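Local coordinates for carbohydrate esterase family 2 (CE2) (Chaetomium olivicolor, PDB 4XVH), which probably removes acetyl groups from plant polysaccharides such as xylan, using an SGNH-type esterase domain joined to a beta-sandwich carbohydrate-binding domain, at residues V159-S162 / G163-L166; L254-P257 / M258-D261; T132-A135 / A136-D139; R7-P10 / A11-E14. One frame throughout, in Å; residues are numbered along the deposited sequence.

How the interactions relate
Along the chain the order is interaction 4, 3, 1, 2. Interaction 4 belongs to the N-terminal beta-sandwich part, between strands 3-5 and 14-15; the other three belong to the esterase part with its parallel sheet. Interaction 1 runs off the end of edge strand 155-160 and interaction 2 follows strand 250-254, their centres about 15 Å apart. Interaction 1 touches interaction 3, where S162 meets E138, and interaction 4, where V159 packs on R7. Interactions 2 and 4 lie on opposite sides of the chain's centre, their centres about 34 Å apart. Interaction 1 supplies part of the ligand pocket, M258 and N133 come within about 6 Å of the bound polyether, and interaction 4 helps join the two parts.

Interaction 1 (V159-S162 / G163-L166); sequences VAWS and GKGL. With PEU (2,5,8,11,14,17,20,23,26,29,32,35,38,41,44,47,50,53,56,59,62,65,68,71,74,77,80-heptacosaoxadooctacontan-82-ol), chain C.
W161 and K164 lie side by side and point the same way, the lysine chain running over one face of the indole. K164 CG first meets the root of the ring, 3.5 Å from W161 CB. A bend at chi2 (-62°) then folds the rest of the chain back across the ring, where K164 CE sits 3.7 Å from the centroid of the W161 five-membered ring, a CH-pi contact almost straight above the face. The ammonium follows: K164 NZ lies 4.8 Å from the same centroid in cation-pi geometry, 13° off the ring normal, and also hydrogen-bonds to P179 O. The indole swings away from the W161 backbone nitrogen to lie beneath this chain, and both side chains also touch L184 of helix 181-184.

The backbone that pairs them is a type II beta turn from W161 to K164, closed by a weak bond of 3.3 Å from K164 N to W161 O. G163 takes the third place with a positive phi of 91°, where a beta carbon would collide with S162 O. The peptide between S162 and G163 presents G163 N to the bound polyether, giving a hydrogen bond of 2.9 Å to PEU OAW. N215 ND2 binds the ligand too, and S162 CB lies alongside it at 3.9 Å from PEU CAO, while S162 OG is held by E84.

A backbone N-H from the glycine and an asparagine amide, near S118 and H306, are the donors expected of an oxyanion hole in SGNH hydrolases; the polyether oxygen probably occupies that site, and the W161-K164 pair joins the two ends of the turn presenting it.

Interaction 2 (L254-P257 / M258-D261); sequences LNSP and MLSD
S256 OG is gripped from several directions: it accepts the backbone N-H of M258 at 3.0 Å from M258 N, receives a weak bond from L259 N at 3.3 Å, and is hydrogen-bonded to T214 OG1 outside the turn. The hydroxyl stands beside the carbonyl carbon of its own residue, opposite the backbone nitrogen (chi1 172°), and from there it reaches over the amides that follow P257. Acceptance of the N-H two residues on meets the definition of an ST turn. It is superimposed on a type I beta turn from S256 to L259, whose own closing bond, L259 N to S256 O, is again weak, at 3.3 Å. The L259 N-H is therefore shared between the carbonyl and the hydroxyl of one serine.

Apolar contact completes the turn: L259 CG packs on S256 CB at 3.7 Å. The CD1 branch of the leucine lies a little farther from the same carbon. M258 CB stands 3.7 Å from S256 OG, after which the chain of M258 leads away toward H306 and Q297, ending about 6 Å from the bound polyether.

The turn follows the carboxyl end of strand 250-254 in the parallel sheet. Helix 270-285 approaches through K271, whose NZ binds S256 O, and Q274, which accepts from S256 N; helix 118-121 lays I119 against S256, P257 and M258.

Interaction 3 (T132-A135 / A136-D139); sequences TNTA and ALED
A single alpha turn, T134 to E138, bends the loop between helices 118-121 and 144-151. T134 O accepts E138 N at 3.2 Å with a C=O...N angle of 158°, and more weakly L137 N. The hydroxyl of the same threonine takes up L137 N as well, with T134 OG1 3.0 Å from it. OG1 can do so because chi1 of 64° sets it between its own backbone nitrogen and carbonyl carbon. L137 closes over this polar group, its CG 3.4 Å from T134 OG1 and its CD1 3.6 Å from T132 O.

On another side of the turn the side chains of N133 and E138 cross at about a right angle. N133 ND2 gives a nearly straight bond of 3.0 Å to E138 OE2. The carboxylate oxygen lies in the amide plane, yet the amide meets it from above the carboxylate plane, the two groups being turned 45° apart. Y87 OH also binds ND2, and E84 OE2 comes close to E138 OE2, so the amide probably eases a crowding of negative charge. An alanine in place of N133 would take away the amide, which is likely to leave E138 without this mate, its carboxylate freer to turn, and the Y87 hydroxyl short of a partner.

A threonine hydroxyl and carbonyl that take N-H groups three and four residues on form an ST motif, here beside the ligand pocket, to which Y87 belongs.

Interaction 4 (R7-P10 / A11-E14); sequences RVNP and ATKE
An Asx turn at N9 starts the reversal that links strand 3-5 to strand 14-15 in the N-terminal beta-sandwich part. N9 OD1 accepts the backbone amide of A11, 2.9 Å from A11 N, the donor standing 45° above the plane of the side-chain amide. Chi1 of -172° carries N9 CG away from its backbone nitrogen and over the following peptides. The main-chain carbonyl of N9 is gripped twice. K13 N approaches N9 O at 2.8 Å, nearly along the C=O axis, whereas T12 N comes from well above the carbonyl plane at 3.1 Å.

T12 crosses N9 at about a right angle, with T12 OG1 3.5 Å from N9 CB. The same hydroxyl accepts E14 N at 3.2 Å, an ST turn that follows directly on the Asx turn and delivers the chain into strand 14-15, an edge of the four-stranded antiparallel sheet. K13 NZ, just before the strand, binds G93 O, and E14 OE2 binds S89 OG, both partners on the neighbouring strand 88-97.

A leucine in place of N9 would probably leave A11 N without its side-chain acceptor and D192, which binds N9 ND2, without its amide partner. V8 CG1 fills the inside of the bend, 3.6 Å from E14 O. Two waters donate to that oxygen: one also donates to R7 O, and the other accepts from N9 N at 2.8 Å.

Interaction 1 (V159-S162 / G163-L166)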
loop_
_atom_site.group_PDB
_atom_site.type_symbol
_atom_site.label_atom_id
_atom_site.label_comp_id
_atom_site.label_asym_id
_atom_site.label_seq_id
_atom_site.Cartn_x
_atom_site.Cartn_y
_atom_site.Cartn_z
ATOM N N VAL A 159 -1.641 -1.802 -3.501
ATOM C CA VAL A 159 -1.588 -3.215 -3.809
ATOM C C VAL A 159 -0.212 -3.693 -3.429
ATOM O O VAL A 159 0.745 -3.472 -4.167
ATOM C CB VAL A 159 -1.857 -3.509 -5.292
ATOM C CG1 VAL A 159 -1.856 -5.027 -5.514
ATOM C CG2 VAL A 159 -3.213 -2.953 -5.678
ATOM N N ALA A 160 -0.107 -4.335 -2.269
ATOM C CA ALA A 160 1.209 -4.658 -1.714
ATOM C C ALA A 160 1.124 -5.834 -0.792
ATOM O O ALA A 160 0.083 -6.060 -0.182
ATOM C CB ALA A 160 1.778 -3.467 -0.982
ATOM N N TRP A 161 2.222 -6.587 -0.674
ATOM C CA TRP A 161 2.193 -7.832 0.088
ATOM C C TRP A 161 3.634 -8.053 0.585
ATOM O O TRP A 161 4.562 -8.005 -0.210
ATOM C CB TRP A 161 1.711 -8.993 -0.808
ATOM C CG TRP A 161 1.507 -10.317 -0.142
ATOM C CD1 TRP A 161 2.363 -10.966 0.713
ATOM C CD2 TRP A 161 0.363 -11.179 -0.298
ATOM N NE1 TRP A 161 1.800 -12.176 1.113
ATOM C CE2 TRP A 161 0.579 -12.323 0.502
ATOM C CE3 TRP A 161 -0.831 -11.083 -1.027
ATOM C CZ2 TRP A 161 -0.354 -13.371 0.581
ATOM C CZ3 TRP A 161 -1.751 -12.129 -0.954
ATOM C CH2 TRP A 161 -1.508 -13.252 -0.157
ATOM N N SER A 162 3.811 -8.254 1.887
ATOM C CA SER A 162 5.165 -8.378 2.429
ATOM C C SER A 162 5.887 -9.594 1.849
ATOM O O SER A 162 5.294 -10.669 1.718
ATOM C CB SER A 162 5.132 -8.462 3.954
ATOM O OG SER A 162 4.752 -7.184 4.451
ATOM N N GLY A 163 7.155 -9.397 1.501
ATOM C CA GLY A 163 8.020 -10.476 1.062
ATOM C C GLY A 163 7.986 -10.672 -0.438
ATOM O O GLY A 163 8.767 -11.459 -0.969
ATOM N N LYS A 164 7.099 -9.942 -1.125
ATOM C CA LYS A 164 6.898 -10.171 -2.539
ATOM C C LYS A 164 7.872 -9.391 -3.388
ATOM O O LYS A 164 8.304 -8.292 -3.041
ATOM C CB LYS A 164 5.466 -9.828 -2.948
ATOM C CG LYS A 164 4.424 -10.719 -2.276
ATOM C CD LYS A 164 4.605 -12.192 -2.681
ATOM C CE LYS A 164 3.395 -13.021 -2.235
ATOM N NZ LYS A 164 3.523 -14.454 -2.652
ATOM N N GLY A 165 8.193 -9.959 -4.544
ATOM C CA GLY A 165 9.081 -9.301 -5.474
ATOM C C GLY A 165 8.476 -9.092 -6.858
ATOM O O GLY A 165 7.305 -9.381 -7.105
ATOM N N LEU A 166 9.305 -8.571 -7.751
ATOM C CA LEU A 166 8.981 -8.402 -9.152
ATOM C C LEU A 166 9.262 -9.674 -9.968
ATOM O O LEU A 166 8.414 -10.108 -10.744
ATOM C CB LEU A 166 9.791 -7.240 -9.713
ATOM C CG LEU A 166 9.689 -6.919 -11.209
ATOM C CD1 LEU A 166 8.243 -6.477 -11.559
ATOM C CD2 LEU A 166 10.712 -5.854 -11.615
HETATM C CAA PEU C . -4.218 -16.267 7.842
HETATM O OAB PEU C . -2.872 -16.601 8.220
HETATM C CAC PEU C . -2.419 -17.893 7.657
HETATM C CAD PEU C . -0.977 -18.447 7.960
HETATM O OAE PEU C . -0.728 -18.672 9.369
HETATM C CAF PEU C . -0.762 -17.456 10.181
HETATM C CAG PEU C . 0.368 -16.414 10.124
HETATM O OAH PEU C . 0.721 -15.855 8.849
HETATM C CAI PEU C . 1.674 -14.766 9.006
HETATM C CAJ PEU C . 2.294 -14.320 7.677
HETATM O OAK PEU C . 3.197 -13.200 7.879
HETATM C CAL PEU C . 4.085 -13.093 6.747
HETATM C CAM PEU C . 5.093 -11.954 6.853
HETATM O OAN PEU C . 5.992 -12.213 5.755
HETATM C CAO PEU C . 7.131 -11.326 5.697
HETATM C CAP PEU C . 8.038 -12.206 4.862
HETATM O OAQ PEU C . 9.392 -11.924 4.427
HETATM C CAR PEU C . 10.388 -11.555 5.432
HETATM C CAS PEU C . 10.429 -10.129 6.035
HETATM O OAT PEU C . 10.726 -9.062 5.048
HETATM C CAU PEU C . 9.758 -8.886 3.969
HETATM C CAV PEU C . 10.185 -7.770 2.992
HETATM O OAW PEU C . 9.277 -7.484 1.898
#

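Interaction 2 (L254-P257 / M258-D261)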
loop_
_atom_site.group_PDB
_atom_site.type_symbol
_atom_site.label_atom_id
_atom_site.label_comp_id
_atom_site.label_asym_id
_atom_site.label_seq_id
_atom_site.Cartn_x
_atom_site.Cartn_y
_atom_site.Cartn_z
ATOM N N LEU A 254 10.700 3.482 -7.715
ATOM C CA LEU A 254 11.570 3.819 -6.586
ATOM C C LEU A 254 12.594 2.734 -6.301
ATOM O O LEU A 254 12.306 1.553 -6.422
ATOM C CB LEU A 254 10.754 4.034 -5.301
ATOM C CG LEU A 254 10.002 5.349 -5.067
ATOM C CD1 LEU A 254 8.829 5.534 -6.034
ATOM C CD2 LEU A 254 9.523 5.404 -3.571
ATOM N N ASN A 255 13.780 3.143 -5.866
ATOM C CA ASN A 255 14.718 2.191 -5.347
ATOM C C ASN A 255 14.462 2.031 -3.834
ATOM O O ASN A 255 13.581 2.686 -3.242
ATOM C CB ASN A 255 16.158 2.632 -5.653
ATOM C CG ASN A 255 16.445 4.025 -5.170
ATOM O OD1 ASN A 255 15.651 4.594 -4.443
ATOM N ND2 ASN A 255 17.595 4.584 -5.570
ATOM N N SER A 256 15.232 1.172 -3.207
ATOM C CA SER A 256 14.884 0.693 -1.868
ATOM C C SER A 256 15.665 1.356 -0.741
ATOM O O SER A 256 16.897 1.335 -0.747
ATOM C CB SER A 256 15.133 -0.808 -1.792
ATOM O OG SER A 256 14.975 -1.229 -0.461
ATOM N N PRO A 257 14.952 1.891 0.258
ATOM C CA PRO A 257 15.592 2.425 1.468
ATOM C C PRO A 257 16.251 1.324 2.316
ATOM O O PRO A 257 17.043 1.642 3.204
ATOM C CB PRO A 257 14.419 3.063 2.230
ATOM C CG PRO A 257 13.239 2.168 1.874
ATOM C CD PRO A 257 13.476 1.902 0.375
ATOM N N MET A 258 15.928 0.053 2.043
ATOM C CA MET A 258 16.523 -1.059 2.783
ATOM C C MET A 258 17.733 -1.678 2.092
ATOM O O MET A 258 18.440 -2.464 2.720
ATOM C CB MET A 258 15.476 -2.152 3.046
ATOM C CG MET A 258 14.361 -1.683 3.969
ATOM S SD MET A 258 13.004 -2.853 4.301
ATOM C CE MET A 258 13.880 -4.087 5.307
ATOM N N LEU A 259 17.977 -1.367 0.820
ATOM C CA LEU A 259 19.192 -1.885 0.176
ATOM C C LEU A 259 20.327 -0.892 0.357
ATOM O O LEU A 259 20.091 0.322 0.417
ATOM C CB LEU A 259 18.963 -2.155 -1.311
ATOM C CG LEU A 259 17.915 -3.232 -1.604
ATOM C CD1 LEU A 259 17.787 -3.439 -3.110
ATOM C CD2 LEU A 259 18.296 -4.534 -0.905
ATOM N N SER A 260 21.554 -1.402 0.452
ATOM C CA SER A 260 22.731 -0.548 0.570
ATOM C C SER A 260 23.809 -1.043 -0.377
ATOM O O SER A 260 23.626 -2.080 -1.035
ATOM C CB SER A 260 23.261 -0.532 2.004
ATOM O OG SER A 260 23.886 -1.755 2.289
ATOM N N ASP A 261 24.927 -0.314 -0.427
ATOM C CA ASP A 261 26.104 -0.763 -1.162
ATOM C C ASP A 261 27.126 -1.404 -0.240
ATOM O O ASP A 261 28.240 -1.691 -0.661
ATOM C CB ASP A 261 26.748 0.404 -1.925
ATOM C CG ASP A 261 25.926 0.818 -3.119
ATOM O OD1 ASP A 261 25.116 -0.009 -3.590
ATOM O OD2 ASP A 261 26.058 1.971 -3.566
#

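Interaction 3 (T132-A135 / A136-D139)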
loop_
_atom_site.group_PDB
_atom_site.type_symbol
_atom_site.label_atom_id
_atom_site.label_comp_id
_atom_site.label_asym_id
_atom_site.label_seq_id
_atom_site.Cartn_x
_atom_site.Cartn_y
_atom_site.Cartn_z
ATOM N N THR A 132 8.731 -7.972 17.043
ATOM C CA THR A 132 8.042 -8.864 16.110
ATOM C C THR A 132 6.881 -8.142 15.435
ATOM O O THR A 132 6.035 -7.540 16.098
ATOM C CB THR A 132 7.540 -10.131 16.833
ATOM O OG1 THR A 132 8.682 -10.872 17.278
ATOM C CG2 THR A 132 6.724 -10.990 15.900
ATOM N N ASN A 133 6.868 -8.166 14.111
ATOM C CA ASN A 133 5.794 -7.515 13.367
ATOM C C ASN A 133 4.467 -8.152 13.712
ATOM O O ASN A 133 4.397 -9.365 13.939
ATOM C CB ASN A 133 6.017 -7.614 11.863
ATOM C CG ASN A 133 5.038 -6.745 11.079
ATOM O OD1 ASN A 133 4.885 -5.543 11.361
ATOM N ND2 ASN A 133 4.377 -7.340 10.093
ATOM N N THR A 134 3.423 -7.337 13.765
ATOM C CA THR A 134 2.062 -7.827 13.987
ATOM C C THR A 134 1.160 -6.996 13.093
ATOM O O THR A 134 1.583 -5.930 12.636
ATOM C CB THR A 134 1.591 -7.645 15.421
ATOM O OG1 THR A 134 1.543 -6.234 15.706
ATOM C CG2 THR A 134 2.528 -8.348 16.437
ATOM N N ALA A 135 -0.070 -7.444 12.857
ATOM C CA ALA A 135 -1.028 -6.599 12.142
ATOM C C ALA A 135 -1.153 -5.258 12.876
ATOM O O ALA A 135 -1.229 -4.205 12.243
ATOM C CB ALA A 135 -2.421 -7.280 12.041
ATOM N N ALA A 136 -1.170 -5.305 14.215
ATOM C CA ALA A 136 -1.362 -4.077 15.003
ATOM C C ALA A 136 -0.228 -3.058 14.768
ATOM O O ALA A 136 -0.467 -1.859 14.798
ATOM C CB ALA A 136 -1.473 -4.406 16.492
ATOM N N LEU A 137 0.987 -3.537 14.499
ATOM C CA LEU A 137 2.139 -2.630 14.322
ATOM C C LEU A 137 2.274 -2.114 12.891
ATOM O O LEU A 137 2.988 -1.139 12.629
ATOM C CB LEU A 137 3.433 -3.314 14.746
ATOM C CG LEU A 137 3.536 -3.514 16.278
ATOM C CD1 LEU A 137 4.849 -4.180 16.674
ATOM C CD2 LEU A 137 3.400 -2.176 17.037
ATOM N N GLU A 138 1.618 -2.789 11.951
ATOM C CA GLU A 138 1.610 -2.304 10.583
ATOM C C GLU A 138 0.812 -1.008 10.529
ATOM O O GLU A 138 -0.160 -0.848 11.270
ATOM C CB GLU A 138 1.030 -3.371 9.641
ATOM C CG GLU A 138 1.869 -4.626 9.668
ATOM C CD GLU A 138 1.587 -5.524 8.493
ATOM O OE1 GLU A 138 0.396 -5.577 8.102
ATOM O OE2 GLU A 138 2.554 -6.153 7.962
ATOM N N ASP A 139 1.184 -0.092 9.640
ATOM C CA ASP A 139 0.502 1.198 9.644
ATOM C C ASP A 139 0.468 1.786 8.235
ATOM O O ASP A 139 1.160 2.759 7.950
ATOM C CB ASP A 139 1.199 2.166 10.622
ATOM C CG ASP A 139 0.338 3.369 10.999
ATOM O OD1 ASP A 139 -0.617 3.684 10.255
ATOM O OD2 ASP A 139 0.618 4.016 12.057
#

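Interaction 4 (R7-P10 / A11-E14)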
loop_
_atom_site.group_PDB
_atom_site.type_symbol
_atom_site.label_atom_id
_atom_site.label_comp_id
_atom_site.label_asym_id
_atom_site.label_seq_id
_atom_site.Cartn_x
_atom_site.Cartn_y
_atom_site.Cartn_z
ATOM N N ARG A 7 -8.989 -0.892 -3.521
ATOM C CA ARG A 7 -9.483 -1.939 -4.381
ATOM C C ARG A 7 -10.262 -2.949 -3.532
ATOM O O ARG A 7 -9.658 -3.730 -2.793
ATOM C CB ARG A 7 -8.324 -2.609 -5.121
ATOM C CG ARG A 7 -8.741 -3.689 -6.129
ATOM C CD ARG A 7 -7.515 -4.374 -6.715
ATOM N NE ARG A 7 -6.771 -3.497 -7.619
ATOM C CZ ARG A 7 -5.828 -3.948 -8.444
ATOM N NH1 ARG A 7 -5.541 -5.260 -8.437
ATOM N NH2 ARG A 7 -5.189 -3.119 -9.284
ATOM N N VAL A 8 -11.597 -2.892 -3.607
ATOM C CA VAL A 8 -12.452 -3.768 -2.798
ATOM C C VAL A 8 -13.451 -4.471 -3.697
ATOM O O VAL A 8 -14.220 -3.828 -4.394
ATOM C CB VAL A 8 -13.191 -2.998 -1.697
ATOM C CG1 VAL A 8 -14.162 -3.919 -0.898
ATOM C CG2 VAL A 8 -12.169 -2.341 -0.737
ATOM N N ASN A 9 -13.413 -5.798 -3.697
ATOM C CA ASN A 9 -14.334 -6.568 -4.529
ATOM C C ASN A 9 -15.757 -6.385 -4.011
ATOM O O ASN A 9 -16.064 -6.808 -2.909
ATOM C CB ASN A 9 -13.932 -8.041 -4.522
ATOM C CG ASN A 9 -14.723 -8.889 -5.512
ATOM O OD1 ASN A 9 -15.782 -8.498 -6.017
ATOM N ND2 ASN A 9 -14.208 -10.088 -5.765
ATOM N N PRO A 10 -16.634 -5.739 -4.802
ATOM C CA PRO A 10 -17.996 -5.533 -4.294
ATOM C C PRO A 10 -18.798 -6.829 -4.138
ATOM O O PRO A 10 -19.820 -6.795 -3.464
ATOM C CB PRO A 10 -18.635 -4.620 -5.344
ATOM C CG PRO A 10 -17.873 -4.896 -6.615
ATOM C CD PRO A 10 -16.454 -5.227 -6.175
ATOM N N ALA A 11 -18.341 -7.942 -4.713
ATOM C CA ALA A 11 -19.036 -9.219 -4.532
ATOM C C ALA A 11 -18.739 -9.846 -3.167
ATOM O O ALA A 11 -19.465 -10.743 -2.719
ATOM C CB ALA A 11 -18.670 -10.209 -5.654
ATOM N N THR A 12 -17.672 -9.397 -2.515
ATOM C CA THR A 12 -17.301 -9.948 -1.215
ATOM C C THR A 12 -17.279 -8.916 -0.089
ATOM O O THR A 12 -17.348 -9.275 1.077
ATOM C CB THR A 12 -15.915 -10.553 -1.263
ATOM O OG1 THR A 12 -14.984 -9.490 -1.507
ATOM C CG2 THR A 12 -15.827 -11.618 -2.380
ATOM N N LYS A 13 -17.117 -7.644 -0.454
ATOM C CA LYS A 13 -16.907 -6.561 0.492
ATOM C C LYS A 13 -15.768 -6.855 1.479
ATOM O O LYS A 13 -15.784 -6.412 2.644
ATOM C CB LYS A 13 -18.200 -6.241 1.241
ATOM C CG LYS A 13 -19.281 -5.678 0.310
ATOM C CD LYS A 13 -20.399 -4.962 1.068
ATOM C CE LYS A 13 -21.203 -5.901 1.934
ATOM N NZ LYS A 13 -22.332 -5.175 2.622
ATOM N N GLU A 14 -14.762 -7.567 0.980
ATOM C CA GLU A 14 -13.583 -7.897 1.778
ATOM C C GLU A 14 -12.564 -6.781 1.751
ATOM O O GLU A 14 -12.094 -6.361 0.682
ATOM C CB GLU A 14 -12.929 -9.197 1.287
ATOM C CG GLU A 14 -11.673 -9.624 2.077
ATOM C CD GLU A 14 -10.978 -10.820 1.431
ATOM O OE1 GLU A 14 -11.238 -11.098 0.241
ATOM O OE2 GLU A 14 -10.196 -11.506 2.122
HETATM O O HOH W 1 -9.441 -5.533 -0.849
HETATM O O HOH W 2 -11.839 -7.175 -1.770
#